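Side-chain contacts in exonuclease mut-7 homolog (Aedes aegypti, PDB 7JW2), which probably acts as a magnesium-dependent 3'-5' exoribonuclease trimming the 3' ends of Argonaute-bound microRNAs, and is represented here by its exonuclease domain: residues A121-L125 against Q126-R130; A152-V155 against R156-L159; N211-L214 against N215-N219. All blocks are in the same frame, centred on the assembly; numbering follows the deposited sequence.

Interaction 1. Residues A121-L125 against Q126-R130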
loop_
_atom_site.group_PDB
_atom_site.type_symbol
_atom_site.label_atom_id
_atom_site.label_comp_id
_atom_site.label_asym_id
_atom_site.label_seq_id
_atom_site.Cartn_x
_atom_site.Cartn_y
_atom_site.Cartn_z
ATOM N N ALA A 121 21.883 0.608 2.071
ATOM C CA ALA A 121 22.058 -0.395 1.028
ATOM C C ALA A 121 21.772 0.170 -0.367
ATOM O O ALA A 121 21.298 -0.552 -1.248
ATOM C CB ALA A 121 21.191 -1.629 1.304
ATOM N N ILE A 122 22.051 1.452 -0.574
ATOM C CA ILE A 122 21.981 2.058 -1.902
ATOM C C ILE A 122 23.367 1.976 -2.535
ATOM O O ILE A 122 24.323 2.583 -2.039
ATOM C CB ILE A 122 21.486 3.512 -1.837
ATOM C CG1 ILE A 122 20.057 3.590 -1.279
ATOM C CG2 ILE A 122 21.533 4.169 -3.223
ATOM C CD1 ILE A 122 19.695 4.982 -0.770
ATOM N N LEU A 123 23.466 1.261 -3.650
ATOM C CA LEU A 123 24.728 1.091 -4.358
ATOM C C LEU A 123 24.793 2.035 -5.552
ATOM O O LEU A 123 23.949 1.968 -6.454
ATOM C CB LEU A 123 24.899 -0.344 -4.833
ATOM C CG LEU A 123 26.179 -0.540 -5.657
ATOM C CD1 LEU A 123 27.417 -0.383 -4.773
ATOM C CD2 LEU A 123 26.169 -1.894 -6.341
ATOM N N ASP A 124 25.811 2.891 -5.563
ATOM C CA ASP A 124 26.155 3.700 -6.727
ATOM C C ASP A 124 26.940 2.835 -7.708
ATOM O O ASP A 124 28.055 2.402 -7.400
ATOM C CB ASP A 124 26.978 4.902 -6.280
ATOM C CG ASP A 124 27.341 5.828 -7.421
ATOM O OD1 ASP A 124 26.964 5.550 -8.587
ATOM O OD2 ASP A 124 27.996 6.851 -7.138
ATOM N N LEU A 125 26.374 2.579 -8.891
ATOM C CA LEU A 125 27.085 1.723 -9.840
ATOM C C LEU A 125 28.338 2.388 -10.387
ATOM O O LEU A 125 29.238 1.678 -10.853
ATOM C CB LEU A 125 26.173 1.307 -10.993
ATOM C CG LEU A 125 25.128 0.252 -10.600
ATOM C CD1 LEU A 125 24.127 0.067 -11.719
ATOM C CD2 LEU A 125 25.788 -1.078 -10.263
ATOM N N GLN A 126 28.422 3.721 -10.338
ATOM C CA GLN A 126 29.671 4.375 -10.724
ATOM C C GLN A 126 30.805 4.025 -9.768
ATOM O O GLN A 126 31.962 3.935 -10.192
ATOM C CB GLN A 126 29.476 5.889 -10.790
ATOM C CG GLN A 126 30.600 6.617 -11.524
ATOM C CD GLN A 126 30.247 8.051 -11.842
ATOM O OE1 GLN A 126 29.540 8.709 -11.083
ATOM N NE2 GLN A 126 30.752 8.552 -12.969
ATOM N N LEU A 127 30.497 3.810 -8.485
ATOM C CA LEU A 127 31.515 3.382 -7.529
ATOM C C LEU A 127 31.941 1.943 -7.781
ATOM O O LEU A 127 33.127 1.609 -7.664
ATOM C CB LEU A 127 30.991 3.529 -6.100
ATOM C CG LEU A 127 30.798 4.940 -5.554
ATOM C CD1 LEU A 127 30.203 4.887 -4.153
ATOM C CD2 LEU A 127 32.118 5.695 -5.556
ATOM N N LEU A 128 30.987 1.070 -8.109
ATOM C CA LEU A 128 31.327 -0.299 -8.464
ATOM C C LEU A 128 32.180 -0.335 -9.728
ATOM O O LEU A 128 33.153 -1.090 -9.805
ATOM C CB LEU A 128 30.050 -1.122 -8.642
ATOM C CG LEU A 128 30.183 -2.576 -9.097
ATOM C CD1 LEU A 128 30.857 -3.443 -8.032
ATOM C CD2 LEU A 128 28.814 -3.144 -9.470
ATOM N N TRP A 129 31.825 0.484 -10.722
ATOM C CA TRP A 129 32.630 0.627 -11.931
ATOM C C TRP A 129 34.073 0.975 -11.596
ATOM O O TRP A 129 35.008 0.304 -12.047
ATOM C CB TRP A 129 31.999 1.705 -12.812
ATOM C CG TRP A 129 32.532 1.823 -14.201
ATOM C CD1 TRP A 129 33.618 1.189 -14.742
ATOM C CD2 TRP A 129 31.978 2.630 -15.238
ATOM N NE1 TRP A 129 33.773 1.564 -16.060
ATOM C CE2 TRP A 129 32.782 2.453 -16.384
ATOM C CE3 TRP A 129 30.885 3.497 -15.304
ATOM C CZ2 TRP A 129 32.515 3.105 -17.587
ATOM C CZ3 TRP A 129 30.624 4.147 -16.499
ATOM C CH2 TRP A 129 31.435 3.943 -17.624
ATOM N N ARG A 130 34.270 2.015 -10.784
ATOM C CA ARG A 130 35.622 2.441 -10.439
ATOM C C ARG A 130 36.361 1.375 -9.645
ATOM O O ARG A 130 37.585 1.240 -9.771
ATOM C CB ARG A 130 35.568 3.757 -9.658
ATOM C CG ARG A 130 35.267 4.971 -10.532
ATOM C CD ARG A 130 34.787 6.167 -9.722
ATOM N NE ARG A 130 35.287 6.148 -8.352
ATOM C CZ ARG A 130 34.802 6.901 -7.368
ATOM N NH1 ARG A 130 33.802 7.741 -7.604
ATOM N NH2 ARG A 130 35.321 6.817 -6.149
HETATM O O HOH W 1 29.285 8.778 -8.386
#

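Interaction 2. Residues A152-V155 against R156-L159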
loop_
_atom_site.group_PDB
_atom_site.type_symbol
_atom_site.label_atom_id
_atom_site.label_comp_id
_atom_site.label_asym_id
_atom_site.label_seq_id
_atom_site.Cartn_x
_atom_site.Cartn_y
_atom_site.Cartn_z
ATOM N N ALA A 152 25.461 5.776 -20.249
ATOM C CA ALA A 152 25.370 5.272 -21.614
ATOM C C ALA A 152 26.565 4.394 -21.957
ATOM O O ALA A 152 26.416 3.357 -22.614
ATOM C CB ALA A 152 25.267 6.435 -22.599
ATOM N N ASN A 153 27.754 4.783 -21.512
ATOM C CA ASN A 153 28.934 3.975 -21.802
ATOM C C ASN A 153 28.940 2.684 -20.988
ATOM O O ASN A 153 29.390 1.641 -21.475
ATOM C CB ASN A 153 30.199 4.788 -21.548
ATOM C CG ASN A 153 30.423 5.843 -22.616
ATOM O OD1 ASN A 153 29.806 5.794 -23.680
ATOM N ND2 ASN A 153 31.297 6.799 -22.335
ATOM N N LEU A 154 28.445 2.730 -19.748
ATOM C CA LEU A 154 28.362 1.509 -18.951
ATOM C C LEU A 154 27.385 0.513 -19.566
ATOM O O LEU A 154 27.607 -0.703 -19.515
ATOM C CB LEU A 154 27.957 1.848 -17.516
ATOM C CG LEU A 154 28.081 0.705 -16.517
ATOM C CD1 LEU A 154 29.452 0.017 -16.639
ATOM C CD2 LEU A 154 27.842 1.239 -15.105
ATOM N N VAL A 155 26.283 1.005 -20.134
ATOM C CA VAL A 155 25.351 0.129 -20.837
ATOM C C VAL A 155 26.041 -0.563 -22.009
ATOM O O VAL A 155 25.872 -1.769 -22.223
ATOM C CB VAL A 155 24.114 0.922 -21.295
ATOM C CG1 VAL A 155 23.323 0.129 -22.302
ATOM C CG2 VAL A 155 23.233 1.246 -20.089
ATOM N N ARG A 156 26.819 0.185 -22.793
ATOM C CA ARG A 156 27.519 -0.436 -23.915
ATOM C C ARG A 156 28.514 -1.487 -23.438
ATOM O O ARG A 156 28.578 -2.586 -23.998
ATOM C CB ARG A 156 28.230 0.622 -24.752
ATOM C CG ARG A 156 28.615 0.121 -26.143
ATOM C CD ARG A 156 29.001 1.281 -27.033
ATOM N NE ARG A 156 30.228 1.912 -26.562
ATOM C CZ ARG A 156 30.278 3.093 -25.950
ATOM N NH1 ARG A 156 29.165 3.774 -25.726
ATOM N NH2 ARG A 156 31.445 3.590 -25.557
ATOM N N LEU A 157 29.294 -1.165 -22.400
ATOM C CA LEU A 157 30.291 -2.102 -21.885
ATOM C C LEU A 157 29.652 -3.386 -21.374
ATOM O O LEU A 157 30.218 -4.473 -21.530
ATOM C CB LEU A 157 31.096 -1.449 -20.765
ATOM C CG LEU A 157 32.074 -0.349 -21.160
ATOM C CD1 LEU A 157 32.404 0.505 -19.961
ATOM C CD2 LEU A 157 33.332 -0.969 -21.720
ATOM N N CYS A 158 28.483 -3.285 -20.741
ATOM C CA CYS A 158 27.890 -4.457 -20.113
ATOM C C CYS A 158 26.931 -5.204 -21.023
ATOM O O CYS A 158 26.842 -6.430 -20.938
ATOM C CB CYS A 158 27.143 -4.057 -18.832
ATOM S SG CYS A 158 28.191 -3.448 -17.523
ATOM N N LEU A 159 26.197 -4.501 -21.882
ATOM C CA LEU A 159 25.153 -5.129 -22.670
ATOM C C LEU A 159 25.386 -5.095 -24.173
ATOM O O LEU A 159 24.620 -5.728 -24.908
ATOM C CB LEU A 159 23.803 -4.471 -22.361
ATOM C CG LEU A 159 23.498 -4.239 -20.881
ATOM C CD1 LEU A 159 22.195 -3.483 -20.792
ATOM C CD2 LEU A 159 23.438 -5.546 -20.097
#

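Interaction 3. Residues N211-L214 against N215-N219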
loop_
_atom_site.group_PDB
_atom_site.type_symbol
_atom_site.label_atom_id
_atom_site.label_comp_id
_atom_site.label_asym_id
_atom_site.label_seq_id
_atom_site.Cartn_x
_atom_site.Cartn_y
_atom_site.Cartn_z
ATOM N N ASN A 211 29.460 -10.572 -3.791
ATOM C CA ASN A 211 28.766 -10.196 -2.559
ATOM C C ASN A 211 29.733 -9.605 -1.541
ATOM O O ASN A 211 29.370 -8.709 -0.771
ATOM C CB ASN A 211 28.052 -11.404 -1.951
ATOM C CG ASN A 211 26.834 -11.809 -2.719
ATOM O OD1 ASN A 211 26.177 -10.972 -3.351
ATOM N ND2 ASN A 211 26.490 -13.087 -2.654
ATOM N N GLU A 212 30.961 -10.123 -1.489
ATOM C CA GLU A 212 31.950 -9.547 -0.588
ATOM C C GLU A 212 32.302 -8.125 -1.000
ATOM O O GLU A 212 32.433 -7.235 -0.147
ATOM C CB GLU A 212 33.197 -10.431 -0.565
ATOM C CG GLU A 212 34.089 -10.229 0.624
ATOM C CD GLU A 212 35.151 -11.305 0.715
ATOM O OE1 GLU A 212 35.348 -12.032 -0.282
ATOM O OE2 GLU A 212 35.785 -11.421 1.783
ATOM N N ILE A 213 32.451 -7.893 -2.307
ATOM C CA ILE A 213 32.727 -6.558 -2.823
ATOM C C ILE A 213 31.547 -5.626 -2.564
ATOM O O ILE A 213 31.727 -4.477 -2.149
ATOM C CB ILE A 213 33.081 -6.655 -4.316
ATOM C CG1 ILE A 213 34.468 -7.302 -4.479
ATOM C CG2 ILE A 213 33.045 -5.293 -4.960
ATOM C CD1 ILE A 213 34.665 -8.014 -5.797
ATOM N N LEU A 214 30.329 -6.117 -2.768
ATOM C CA LEU A 214 29.137 -5.316 -2.493
ATOM C C LEU A 214 29.123 -4.807 -1.056
ATOM O O LEU A 214 28.916 -3.611 -0.812
ATOM C CB LEU A 214 27.890 -6.142 -2.791
ATOM C CG LEU A 214 26.564 -5.472 -2.451
ATOM C CD1 LEU A 214 26.368 -4.247 -3.354
ATOM C CD2 LEU A 214 25.432 -6.451 -2.638
ATOM N N ASN A 215 29.355 -5.700 -0.084
ATOM C CA ASN A 215 29.305 -5.278 1.312
ATOM C C ASN A 215 30.357 -4.221 1.616
ATOM O O ASN A 215 30.087 -3.257 2.340
ATOM C CB ASN A 215 29.480 -6.470 2.247
ATOM C CG ASN A 215 29.358 -6.072 3.705
ATOM O OD1 ASN A 215 30.356 -5.943 4.418
ATOM N ND2 ASN A 215 28.127 -5.852 4.152
ATOM N N ALA A 216 31.565 -4.376 1.066
ATOM C CA ALA A 216 32.601 -3.377 1.300
ATOM C C ALA A 216 32.204 -2.015 0.739
ATOM O O ALA A 216 32.434 -0.983 1.380
ATOM C CB ALA A 216 33.924 -3.844 0.693
ATOM N N LEU A 217 31.608 -1.989 -0.460
ATOM C CA LEU A 217 31.215 -0.718 -1.061
ATOM C C LEU A 217 30.112 -0.035 -0.262
ATOM O O LEU A 217 30.081 1.197 -0.160
ATOM C CB LEU A 217 30.764 -0.941 -2.504
ATOM C CG LEU A 217 31.898 -1.308 -3.458
ATOM C CD1 LEU A 217 31.352 -1.697 -4.817
ATOM C CD2 LEU A 217 32.863 -0.145 -3.574
ATOM N N LEU A 218 29.200 -0.810 0.306
ATOM C CA LEU A 218 28.098 -0.242 1.066
ATOM C C LEU A 218 28.517 0.214 2.456
ATOM O O LEU A 218 27.652 0.608 3.244
ATOM C CB LEU A 218 26.956 -1.256 1.152
ATOM C CG LEU A 218 26.214 -1.520 -0.171
ATOM C CD1 LEU A 218 25.198 -2.640 -0.006
ATOM C CD2 LEU A 218 25.535 -0.252 -0.694
ATOM N N ASN A 219 29.823 0.192 2.763
ATOM C CA ASN A 219 30.326 0.546 4.084
ATOM C C ASN A 219 31.452 1.578 4.067
ATOM O O ASN A 219 32.038 1.848 5.122
ATOM C CB ASN A 219 30.811 -0.710 4.816
ATOM C CG ASN A 219 29.695 -1.422 5.533
ATOM O OD1 ASN A 219 29.280 -2.511 5.137
ATOM N ND2 ASN A 219 29.194 -0.807 6.593
#

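Interaction 1. Residues A121-L125 against Q126-R130
Asp124 and Gln126 meet at a helix N-cap, where strand 122-124, an outermost strand of the mixed sheet in this RNase H-like exonuclease domain, runs directly into helix 125-132. The short axes of strand and helix diverge by 53°, and the cap sits where the strand turns into the helix. CG of Asp124 stands anti to the backbone N (chi1 -178°), which carries the carboxylate forward over the first turn of the helix. Asp124 CB lies against the branch of Leu127, 3.9 Å from its CD1, and the two side chains cross at about a right angle. Beyond CG the carboxylate divides its work. Asp124 OD1 accepts the capping bond from Gln126 N at 2.9 Å, with the donor well above the carboxylate plane rather than within it. The same oxygen also takes the backbone N-H of Ala95, just after strand 90-93, so two amides grip it and tie the cap to the neighbouring strand's end. Asp124 OD2 rests near CG of Leu127 at 3.7 Å and also accepts from a water.

The backbone of Asp124 supports the cap: its O receives Leu128 N at 3.3 Å, a bond lying in the carbonyl plane, and a weak bond from Leu127 N. On the inner side of the turn, Leu125 and Leu128 run side by side in the same direction, their CD2 atoms 3.7 Å apart. They face helix 179-205, with Leu125 on Leu192 and Leu128 on Tyr196 and Ile199.

The extended Gln126 side chain points the same way as Asp124, its amide plane steeply turned from the carboxylate. One water bridges the two side chains, donating to Asp124 OD2 at 2.6 Å and to Gln126 OE1 at 2.7 Å.

Interaction 2. Residues A152-V155 against R156-L159
Asn153 and Arg156 pair one turn apart on the partly exposed flank of helix 151-159. In the polar group, Arg156 NH1 donates to Asn153 OD1 at 2.9 Å and 149°, while NH2 adds a weak bond to the same oxygen. OD1 therefore sits at the guanidinium edge, near its plane, although the amide itself is turned 80° from that plane. The bend at chi3 of Arg156 (67°) folds the chain back along the helix to make this possible. NE turns to a salt bridge with Glu144, and ND2 of Asn153 binds Asn148 O.

Apolar contacts occupy other sides of the helix. Leu154 CD1 touches Cys158 SG at 3.8 Å, and Val155 CG1 reaches Leu159 CD1 at 4.1 Å; Val155 and Leu154 both pack on Ile195 of helix 179-205.

The backbone runs in i to i+4 bonds, from Arg156 N to Ala152 O through to Leu159 N to Val155 O at 2.8 Å, joined by a weak i+3 bond from Cys158 N to Val155 O.

Because a neutral amide oxygen and a carboxylate share the guanidinium, the Asn153 bond probably serves mainly to orient the arginine, while the salt bridge from NE to Glu144 probably does more to balance its charge.

Interaction 3. Residues N211-L214 against N215-N219
Leu214 and Leu218 meet at a slant where helix 210-217 ends, whereas Ile213 and Leu217, one residue earlier, run side by side and point the same way. The difference can be read from the atoms that touch. In the slanted pair, CD1 of Leu214 comes within 3.9 Å of CD1 of Leu218, and the differing first torsions are consistent with the crossing: CG of Leu214 is anti to its backbone N (chi1 176°), while CG of Leu218 is anti to its carbonyl carbon (chi1 -70°). In the aligned pair, the CG2 branch of Ile213 meets CD1 of Leu217 at 4.0 Å.

Both later leucines also lean on the carbonyls one turn behind them. CG of Leu217 lies 3.4 Å from Ile213 O, and CG of Leu218 lies 3.5 Å from Leu214 O. At the same time Ile213 O accepts Leu217 N and Leu214 O accepts Leu218 N, each at 3.0 Å and each approached nearly head-on to the carbonyl. Asn215 N to Asn211 O and Ala216 N to Glu212 O continue the ladder on the exposed flank. At Leu218 the chain leaves helical geometry, and Asn219 N then returns to Ala216 O at 3.2 Å, a tighter i to i+3 step that finishes the turn.

The apolar side of this short amphipathic helix faces inward. Ile213 reaches His131 of helix 125-132 and Leu203 of helix 179-205, and Leu214 lies on Tyr196 of the latter. Thr119, just before strand 122-124, holds the chain beyond the helix through a bond from its OG1 to Leu218 O. Leu217 packs on Leu128 and His131 of helix 125-132 and, with Leu214, on Leu123, which places the helix against both that helix and strand 122-124.

Helix 125-132 connects the three contacts. Interaction 1, nearest the chain centre, touches both others: Trp129 packs its far ring atoms against interaction 2, with CZ2 3.5 Å from Leu157 CD1, while Leu128 CD1 meets Leu217 CD1 of interaction 3 at 3.7 Å. Interactions 2 and 3 stay about 11 Å apart at their nearest atoms, though all three pack on helix 179-205. The chemistry follows the setting. Of the two partly buried contacts, interaction 1 joins strand to helix through a carboxylate cap and a water, and interaction 2 combines a partly exposed polar pair with a largely buried apolar side. Interaction 3 is a surface contact, and its side-chain contacts are aliphatic.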